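Local coordinates for M152 protein (Murid herpesvirus 1, PDB 4G59), which is an MHC class I-like viral immunoevasin that probably binds host cell-surface proteins, such as ligands of an activating killer-cell receptor, to blunt immune recognition, at residues I26-E30 with G92-F97; E76-F80 with Y148-G153; D247-V251 with T261-S265. All coordinates share one frame; numbering follows the deposited sequence.

Interaction 1 of 3, residues I26-E30 with G92-F97; sequences ISYRE and GRPVVF
Ile-26 meets Val-96 through one methyl each, CG2 of the isoleucine lying 3.6 Å from CG1 of the valine, beside the antiparallel pairing of strands 22-31 and 95-103. At Ser-27 the backbone forms a hydrogen-bonded pair with Phe-97: Ser-27 N reaches Phe-97 O at 2.9 Å, and Phe-97 N returns to Ser-27 O. The serine hydroxyl is engaged elsewhere, with His-37. Tyr-28 forms the non-hydrogen-bonded pair with Val-96. Its CG stands opposite the backbone N (chi1 171°), which carries the ring forward along the strand to Pro-94. Tyr-28 CD1 lies 3.5 Å from Val-96 CG2. Tyr-28 CE1 is 3.7 Å from Pro-94 CB. Val-95 O sits at the ring edge, 3.4 Å from Tyr-28 CD1. Glu-30 CA rests over one face of the same ring, near its rim. The backbone of Arg-29 pairs with Val-95 in both directions, the longer bond being Val-95 N to Arg-29 O at 3.2 Å. The extended Arg-29 side chain brings NH1 to a water in the guanidinium plane; the water donates to Arg-29 O and, over 2.5 Å, to Arg-93 O. The Glu-30 side chain points away from segment 92-97, and its OE2 hydrogen-bonds an aromatic side chain of the other protein. The two sheet faces differ in what covers them: Ser-27, Arg-29, Val-95 and Phe-97 lie under helix 68-89, Tyr-28 and Val-96 on the reverse, where Tyr-28 packs on the partner protein. Where regular pairing ends at Pro-94, the water ties loop to strand.

Interaction 2 of 3, residues E76-F80 with Y148-G153; sequences EQERF and YGQGSG
Two hydrogen bonds fasten Ser-152 to helix 68-89. Its OG donates to Glu-76 OE2 over a very short 2.5 Å, while its carbonyl O accepts from Gln-77 NE2 at 3.0 Å. The second bond is nearly straight at the hydrogen and lies in the plane of the glutamine amide, yet it reaches the carbonyl from well above its plane. Arg-79 holds the same Glu-76 carboxylate side-on, NE to OE1 and NH2 to OE2, the latter at 2.7 Å. OE2 is therefore held by both the arginine and the serine, which should fix the rotation of the carboxylate and probably stabilise its negative charge. Apolar packing centres on Phe-80. A chi1 of 168° sets CG beside its own carbonyl carbon, and the ring lies against the loop with one face toward Ser-152 CB, 3.7 Å from the ring centroid, a CH-pi contact on the CG side; Gly-151 C lies over the same face, toward CE2 and CZ. Phe-80 CE1 meets the edge of the Tyr-148 ring, near its plane, 3.4 Å from Tyr-148 CD1. These two ring planes differ by 27° but are slid apart, with centroids 5.7 Å from each other, and barely overlap. Gly-153 CA packs against Glu-76 CG at 3.7 Å. The loop, with a type I turn from Tyr-148 to Gly-151, the last of positive phi, leads from helix 142-148 to helix 154-158. Below it, Tyr-99 OH on strand 95-103 hydrogen-bonds both Gln-77 OE1 and Ser-152 N, and Phe-97 meets Phe-80 edge-to-face, so helix, loop and sheet converge here.

Interaction 3 of 3, residues D247-V251 with T261-S265; sequences DFAFV and TVKYS
A beta hairpin, strands 250-253 and 258-264, brings these residues together in one sheet of a beta sandwich consistent with the immunoglobulin-like domain of MHC class I relatives. Its core is the hydrogen-bonded pair Phe-250 and Val-262: Phe-250 N reaches Val-262 O at 2.9 Å, and Val-262 N reaches Phe-250 O at the same length of 2.9 Å. One step on, Val-251 faces Thr-261 as a non-hydrogen-bonded pair, their CG2 methyls 4.3 Å apart. Phe-250 and Val-262 turn to the inside of the sandwich, where Leu-188 and Cys-199 of the opposing sheet cover both. On the reverse face Ala-249 CB lies 3.9 Å from Lys-263 CB. The same lysine CB comes 3.4 Å from Phe-248 O, while its NZ forms a salt bridge with Asp-6 on strand 5-11, although the position of NZ is less certain. Phe-248 has CG placed between its backbone N and carbonyl carbon (chi1 60°), and this swings the ring over toward the second strand. There its CZ meets Tyr-264 CD1 at 3.9 Å, arriving at the edge of the tyrosine ring near its plane, and Val-197 and Leu-242 pack on the phenylalanine from elsewhere in the domain. The tyrosine hydroxyl is hydrogen-bonded to Ser-190 OG. Besides accepting the backbone bond, Val-262 O lies at the edge of the Phe-250 ring, in its plane, 3.9 Å from Phe-250 CD2.

Overall arrangement
Interactions 1 and 2 belong to the MHC-like platform, their centres about 11 Å apart. Helix 68-89 and strand 95-103 follow one another in the chain, and the segments of the two contacts alternate along it. They touch directly: Phe-97 packs on the carbonyl of Tyr-148, and Ser-27 on Gln-77, so the eight-stranded sheet, its helix and the 148-153 loop form one continuous body. Interaction 3 comes later in the chain and on the opposite side of its centre, about 39 Å from interaction 1 and 46 Å from interaction 2 between centres. It joins two neighbouring strands of a separate beta sandwich, while interaction 1 also lies at the interface with the partner protein.

Interaction 1 of 3, residues I26-E30 with G92-F97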
loop_
_atom_site.group_PDB
_atom_site.type_symbol
_atom_site.label_atom_id
_atom_site.label_comp_id
_atom_site.label_asym_id
_atom_site.label_seq_id
_atom_site.Cartn_x
_atom_site.Cartn_y
_atom_site.Cartn_z
ATOM N N ILE B 26 9.803 7.439 7.276
ATOM C CA ILE B 26 9.901 6.781 5.972
ATOM C C ILE B 26 9.851 7.765 4.813
ATOM O O ILE B 26 9.001 8.669 4.787
ATOM C CB ILE B 26 8.845 5.682 5.779
ATOM C CG1 ILE B 26 9.129 4.510 6.722
ATOM C CG2 ILE B 26 8.882 5.135 4.373
ATOM C CD1 ILE B 26 7.961 3.574 6.884
ATOM N N SER B 27 10.778 7.604 3.867
ATOM C CA SER B 27 10.802 8.446 2.683
ATOM C C SER B 27 10.876 7.601 1.422
ATOM O O SER B 27 11.809 6.788 1.223
ATOM C CB SER B 27 11.934 9.464 2.746
ATOM O OG SER B 27 11.576 10.530 3.590
ATOM N N TYR B 28 9.872 7.808 0.584
ATOM C CA TYR B 28 9.705 7.067 -0.648
ATOM C C TYR B 28 9.751 8.041 -1.798
ATOM O O TYR B 28 8.844 8.893 -1.949
ATOM C CB TYR B 28 8.333 6.384 -0.636
ATOM C CG TYR B 28 7.922 5.748 -1.955
ATOM C CD1 TYR B 28 8.823 5.016 -2.715
ATOM C CD2 TYR B 28 6.609 5.844 -2.417
ATOM C CE1 TYR B 28 8.447 4.428 -3.903
ATOM C CE2 TYR B 28 6.227 5.243 -3.614
ATOM C CZ TYR B 28 7.151 4.541 -4.346
ATOM O OH TYR B 28 6.774 3.949 -5.539
ATOM N N ARG B 29 10.792 7.920 -2.615
ATOM C CA ARG B 29 10.869 8.706 -3.833
ATOM C C ARG B 29 10.249 7.931 -4.974
ATOM O O ARG B 29 10.751 6.882 -5.381
ATOM C CB ARG B 29 12.303 9.075 -4.185
ATOM C CG ARG B 29 12.361 10.010 -5.373
ATOM C CD ARG B 29 13.777 10.332 -5.773
ATOM N NE ARG B 29 13.784 11.491 -6.656
ATOM C CZ ARG B 29 13.656 11.418 -7.976
ATOM N NH1 ARG B 29 13.523 10.236 -8.583
ATOM N NH2 ARG B 29 13.663 12.534 -8.689
ATOM N N GLU B 30 9.161 8.479 -5.488
ATOM C CA GLU B 30 8.350 7.844 -6.511
ATOM C C GLU B 30 8.757 8.357 -7.893
ATOM O O GLU B 30 8.851 7.593 -8.866
ATOM C CB GLU B 30 6.901 8.213 -6.230
ATOM C CG GLU B 30 5.893 7.573 -7.110
ATOM C CD GLU B 30 4.517 8.092 -6.811
ATOM O OE1 GLU B 30 4.404 9.299 -6.499
ATOM O OE2 GLU B 30 3.554 7.298 -6.882
ATOM N N GLY B 92 15.362 7.380 -12.767
ATOM C CA GLY B 92 14.611 7.692 -11.561
ATOM C C GLY B 92 13.747 6.529 -11.117
ATOM O O GLY B 92 12.514 6.652 -11.021
ATOM N N ARG B 93 14.378 5.387 -10.860
ATOM C CA ARG B 93 13.624 4.266 -10.341
ATOM C C ARG B 93 13.224 4.610 -8.895
ATOM O O ARG B 93 13.927 5.381 -8.208
ATOM C CB ARG B 93 14.439 2.978 -10.421
ATOM C CG ARG B 93 15.650 2.976 -9.519
ATOM C CD ARG B 93 16.539 1.784 -9.823
ATOM N NE ARG B 93 15.911 0.541 -9.411
ATOM C CZ ARG B 93 16.177 -0.640 -9.940
ATOM N NH1 ARG B 93 17.065 -0.740 -10.907
ATOM N NH2 ARG B 93 15.555 -1.725 -9.504
ATOM N N PRO B 94 12.084 4.067 -8.440
ATOM C CA PRO B 94 11.624 4.389 -7.085
ATOM C C PRO B 94 12.527 3.735 -6.038
ATOM O O PRO B 94 13.105 2.672 -6.293
ATOM C CB PRO B 94 10.205 3.803 -7.044
ATOM C CG PRO B 94 10.223 2.670 -8.077
ATOM C CD PRO B 94 11.164 3.152 -9.154
ATOM N N VAL B 95 12.660 4.386 -4.886
ATOM C CA VAL B 95 13.491 3.883 -3.796
ATOM C C VAL B 95 12.871 4.305 -2.470
ATOM O O VAL B 95 12.185 5.340 -2.406
ATOM C CB VAL B 95 14.954 4.426 -3.890
ATOM C CG1 VAL B 95 14.979 5.932 -3.914
ATOM C CG2 VAL B 95 15.796 3.929 -2.741
ATOM N N VAL B 96 13.080 3.516 -1.413
ATOM C CA VAL B 96 12.611 3.927 -0.078
ATOM C C VAL B 96 13.753 3.951 0.928
ATOM O O VAL B 96 14.588 3.042 0.955
ATOM C CB VAL B 96 11.473 2.998 0.481
ATOM C CG1 VAL B 96 10.906 3.544 1.807
ATOM C CG2 VAL B 96 10.365 2.819 -0.523
ATOM N N PHE B 97 13.768 4.974 1.777
ATOM C CA PHE B 97 14.633 4.962 2.962
ATOM C C PHE B 97 13.819 4.970 4.244
ATOM O O PHE B 97 12.909 5.790 4.419
ATOM C CB PHE B 97 15.612 6.142 2.944
ATOM C CG PHE B 97 16.789 5.911 2.049
ATOM C CD1 PHE B 97 17.950 5.307 2.549
ATOM C CD2 PHE B 97 16.739 6.248 0.699
ATOM C CE1 PHE B 97 19.042 5.065 1.733
ATOM C CE2 PHE B 97 17.848 5.995 -0.123
ATOM C CZ PHE B 97 18.999 5.406 0.406
HETATM O O HOH W 1 13.281 7.506 -7.133
#

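Interaction 2 of 3, residues E76-F80 with Y148-G153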
loop_
_atom_site.group_PDB
_atom_site.type_symbol
_atom_site.label_atom_id
_atom_site.label_comp_id
_atom_site.label_asym_id
_atom_site.label_seq_id
_atom_site.Cartn_x
_atom_site.Cartn_y
_atom_site.Cartn_z
ATOM N N GLU B 76 15.639 17.260 3.977
ATOM C CA GLU B 76 16.961 16.689 3.733
ATOM C C GLU B 76 16.870 15.423 2.903
ATOM O O GLU B 76 17.658 15.247 1.976
ATOM C CB GLU B 76 17.717 16.422 5.036
ATOM C CG GLU B 76 19.007 15.592 4.880
ATOM C CD GLU B 76 20.073 16.241 3.979
ATOM O OE1 GLU B 76 19.942 17.437 3.646
ATOM O OE2 GLU B 76 21.046 15.546 3.600
ATOM N N GLN B 77 15.911 14.544 3.215
ATOM C CA GLN B 77 15.778 13.301 2.448
ATOM C C GLN B 77 15.479 13.603 0.985
ATOM O O GLN B 77 15.934 12.890 0.105
ATOM C CB GLN B 77 14.700 12.362 3.015
ATOM C CG GLN B 77 14.906 11.914 4.461
ATOM C CD GLN B 77 16.293 11.365 4.752
ATOM O OE1 GLN B 77 16.786 10.460 4.073
ATOM N NE2 GLN B 77 16.920 11.901 5.791
ATOM N N GLU B 78 14.737 14.670 0.722
ATOM C CA GLU B 78 14.400 14.993 -0.656
ATOM C C GLU B 78 15.645 15.370 -1.467
ATOM O O GLU B 78 15.854 14.867 -2.581
ATOM C CB GLU B 78 13.301 16.062 -0.722
ATOM C CG GLU B 78 11.947 15.532 -0.277
ATOM C CD GLU B 78 10.800 16.447 -0.601
ATOM O OE1 GLU B 78 9.711 16.234 -0.035
ATOM O OE2 GLU B 78 10.959 17.359 -1.434
ATOM N N ARG B 79 16.469 16.244 -0.890
ATOM C CA ARG B 79 17.788 16.550 -1.421
ATOM C C ARG B 79 18.666 15.297 -1.531
ATOM O O ARG B 79 19.202 15.006 -2.597
ATOM C CB ARG B 79 18.490 17.579 -0.530
ATOM C CG ARG B 79 19.628 18.296 -1.225
ATOM C CD ARG B 79 20.639 18.865 -0.253
ATOM N NE ARG B 79 21.119 17.877 0.712
ATOM C CZ ARG B 79 22.051 16.965 0.457
ATOM N NH1 ARG B 79 22.604 16.901 -0.741
ATOM N NH2 ARG B 79 22.423 16.108 1.398
ATOM N N PHE B 80 18.815 14.562 -0.433
ATOM C CA PHE B 80 19.714 13.409 -0.410
ATOM C C PHE B 80 19.363 12.355 -1.460
ATOM O O PHE B 80 20.234 11.844 -2.160
ATOM C CB PHE B 80 19.734 12.770 0.988
ATOM C CG PHE B 80 20.404 11.405 1.032
ATOM C CD1 PHE B 80 21.759 11.263 0.758
ATOM C CD2 PHE B 80 19.670 10.266 1.365
ATOM C CE1 PHE B 80 22.372 9.991 0.807
ATOM C CE2 PHE B 80 20.272 8.997 1.418
ATOM C CZ PHE B 80 21.626 8.857 1.137
ATOM N N TYR B 148 25.453 4.692 0.255
ATOM C CA TYR B 148 24.243 5.498 0.341
ATOM C C TYR B 148 23.236 4.907 1.331
ATOM O O TYR B 148 22.335 5.616 1.813
ATOM C CB TYR B 148 23.643 5.726 -1.041
ATOM C CG TYR B 148 24.322 6.866 -1.757
ATOM C CD1 TYR B 148 23.908 8.174 -1.561
ATOM C CD2 TYR B 148 25.394 6.638 -2.614
ATOM C CE1 TYR B 148 24.534 9.226 -2.207
ATOM C CE2 TYR B 148 26.027 7.680 -3.257
ATOM C CZ TYR B 148 25.596 8.975 -3.052
ATOM O OH TYR B 148 26.233 10.016 -3.695
ATOM N N GLY B 149 23.421 3.622 1.651
ATOM C CA GLY B 149 22.673 2.970 2.715
ATOM C C GLY B 149 22.872 3.617 4.082
ATOM O O GLY B 149 22.110 3.386 5.024
ATOM N N GLN B 150 23.896 4.442 4.208
ATOM C CA GLN B 150 24.091 5.153 5.462
ATOM C C GLN B 150 23.011 6.198 5.682
ATOM O O GLN B 150 22.755 6.615 6.809
ATOM C CB GLN B 150 25.466 5.801 5.507
ATOM C CG GLN B 150 26.570 4.829 5.784
ATOM C CD GLN B 150 27.888 5.534 5.919
ATOM O OE1 GLN B 150 27.942 6.766 5.956
ATOM N NE2 GLN B 150 28.964 4.765 5.988
ATOM N N GLY B 151 22.380 6.616 4.596
ATOM C CA GLY B 151 21.331 7.600 4.679
ATOM C C GLY B 151 21.969 8.937 4.943
ATOM O O GLY B 151 23.193 9.035 4.967
ATOM N N SER B 152 21.147 9.958 5.139
ATOM C CA SER B 152 21.651 11.292 5.426
ATOM C C SER B 152 20.762 11.901 6.498
ATOM O O SER B 152 19.725 11.336 6.814
ATOM C CB SER B 152 21.617 12.137 4.149
ATOM O OG SER B 152 22.120 13.449 4.342
ATOM N N GLY B 153 21.169 13.028 7.078
ATOM C CA GLY B 153 20.268 13.847 7.892
ATOM C C GLY B 153 20.006 13.456 9.343
ATOM O O GLY B 153 19.250 14.146 10.051
#

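Interaction 3 of 3, residues D247-V251 with T261-S265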
loop_
_atom_site.group_PDB
_atom_site.type_symbol
_atom_site.label_atom_id
_atom_site.label_comp_id
_atom_site.label_asym_id
_atom_site.label_seq_id
_atom_site.Cartn_x
_atom_site.Cartn_y
_atom_site.Cartn_z
ATOM N N ASP B 247 -20.277 -20.199 9.414
ATOM C CA ASP B 247 -20.000 -19.646 10.727
ATOM C C ASP B 247 -18.548 -19.186 10.792
ATOM O O ASP B 247 -17.609 -19.990 10.724
ATOM C CB ASP B 247 -20.303 -20.666 11.823
ATOM C CG ASP B 247 -20.020 -20.130 13.213
ATOM O OD1 ASP B 247 -20.219 -18.914 13.442
ATOM O OD2 ASP B 247 -19.595 -20.933 14.072
ATOM N N PHE B 248 -18.380 -17.875 10.912
ATOM C CA PHE B 248 -17.065 -17.258 10.935
ATOM C C PHE B 248 -17.138 -16.028 11.821
ATOM O O PHE B 248 -18.220 -15.485 12.072
ATOM C CB PHE B 248 -16.667 -16.833 9.521
ATOM C CG PHE B 248 -17.620 -15.853 8.905
ATOM C CD1 PHE B 248 -17.435 -14.488 9.060
ATOM C CD2 PHE B 248 -18.708 -16.297 8.180
ATOM C CE1 PHE B 248 -18.311 -13.599 8.502
ATOM C CE2 PHE B 248 -19.581 -15.407 7.619
ATOM C CZ PHE B 248 -19.387 -14.061 7.784
ATOM N N ALA B 249 -15.987 -15.574 12.294
ATOM C CA ALA B 249 -15.952 -14.282 12.958
ATOM C C ALA B 249 -14.674 -13.566 12.616
ATOM O O ALA B 249 -13.598 -14.177 12.555
ATOM C CB ALA B 249 -16.108 -14.423 14.467
ATOM N N PHE B 250 -14.795 -12.266 12.373
ATOM C CA PHE B 250 -13.606 -11.453 12.174
ATOM C C PHE B 250 -13.097 -11.071 13.544
ATOM O O PHE B 250 -13.882 -10.692 14.410
ATOM C CB PHE B 250 -13.956 -10.200 11.378
ATOM C CG PHE B 250 -14.266 -10.473 9.925
ATOM C CD1 PHE B 250 -13.262 -10.448 8.984
ATOM C CD2 PHE B 250 -15.564 -10.743 9.508
ATOM C CE1 PHE B 250 -13.534 -10.692 7.642
ATOM C CE2 PHE B 250 -15.850 -10.999 8.156
ATOM C CZ PHE B 250 -14.834 -10.971 7.225
ATOM N N VAL B 251 -11.791 -11.185 13.757
ATOM C CA VAL B 251 -11.186 -10.706 14.998
ATOM C C VAL B 251 -10.303 -9.513 14.683
ATOM O O VAL B 251 -9.442 -9.580 13.799
ATOM C CB VAL B 251 -10.370 -11.789 15.725
ATOM C CG1 VAL B 251 -9.809 -11.238 17.039
ATOM C CG2 VAL B 251 -11.240 -12.992 16.002
ATOM N N THR B 261 -14.704 -9.073 18.369
ATOM C CA THR B 261 -15.144 -10.050 17.385
ATOM C C THR B 261 -16.327 -9.415 16.677
ATOM O O THR B 261 -17.165 -8.748 17.323
ATOM C CB THR B 261 -15.557 -11.383 18.030
ATOM O OG1 THR B 261 -16.601 -11.133 18.974
ATOM C CG2 THR B 261 -14.397 -11.999 18.773
ATOM N N VAL B 262 -16.382 -9.591 15.355
ATOM C CA VAL B 262 -17.486 -9.046 14.580
ATOM C C VAL B 262 -18.010 -10.195 13.752
ATOM O O VAL B 262 -17.237 -10.850 13.046
ATOM C CB VAL B 262 -17.045 -7.918 13.634
ATOM C CG1 VAL B 262 -18.256 -7.166 13.132
ATOM C CG2 VAL B 262 -16.072 -6.962 14.313
ATOM N N LYS B 263 -19.315 -10.445 13.838
ATOM C CA LYS B 263 -19.914 -11.558 13.111
ATOM C C LYS B 263 -21.412 -11.389 13.036
ATOM O O LYS B 263 -21.942 -10.443 13.612
ATOM C CB LYS B 263 -19.592 -12.863 13.814
ATOM C CG LYS B 263 -20.234 -12.962 15.157
ATOM C CD LYS B 263 -20.095 -14.370 15.672
ATOM C CE LYS B 263 -20.949 -14.539 16.914
ATOM N NZ LYS B 263 -22.421 -14.319 16.700
ATOM N N TYR B 264 -22.095 -12.278 12.319
ATOM C CA TYR B 264 -23.559 -12.243 12.257
ATOM C C TYR B 264 -24.185 -13.163 13.329
ATOM O O TYR B 264 -23.649 -14.242 13.623
ATOM C CB TYR B 264 -24.050 -12.695 10.875
ATOM C CG TYR B 264 -23.673 -11.834 9.685
ATOM C CD1 TYR B 264 -22.758 -12.291 8.742
ATOM C CD2 TYR B 264 -24.273 -10.593 9.472
ATOM C CE1 TYR B 264 -22.422 -11.521 7.629
ATOM C CE2 TYR B 264 -23.947 -9.809 8.363
ATOM C CZ TYR B 264 -23.018 -10.282 7.444
ATOM O OH TYR B 264 -22.694 -9.511 6.336
ATOM N N SER B 265 -25.309 -12.752 13.910
ATOM C CA SER B 265 -26.088 -13.673 14.754
ATOM C C SER B 265 -27.579 -13.532 14.511
ATOM O O SER B 265 -28.013 -12.523 13.949
ATOM C CB SER B 265 -25.780 -13.502 16.246
ATOM O OG SER B 265 -24.610 -14.207 16.628
#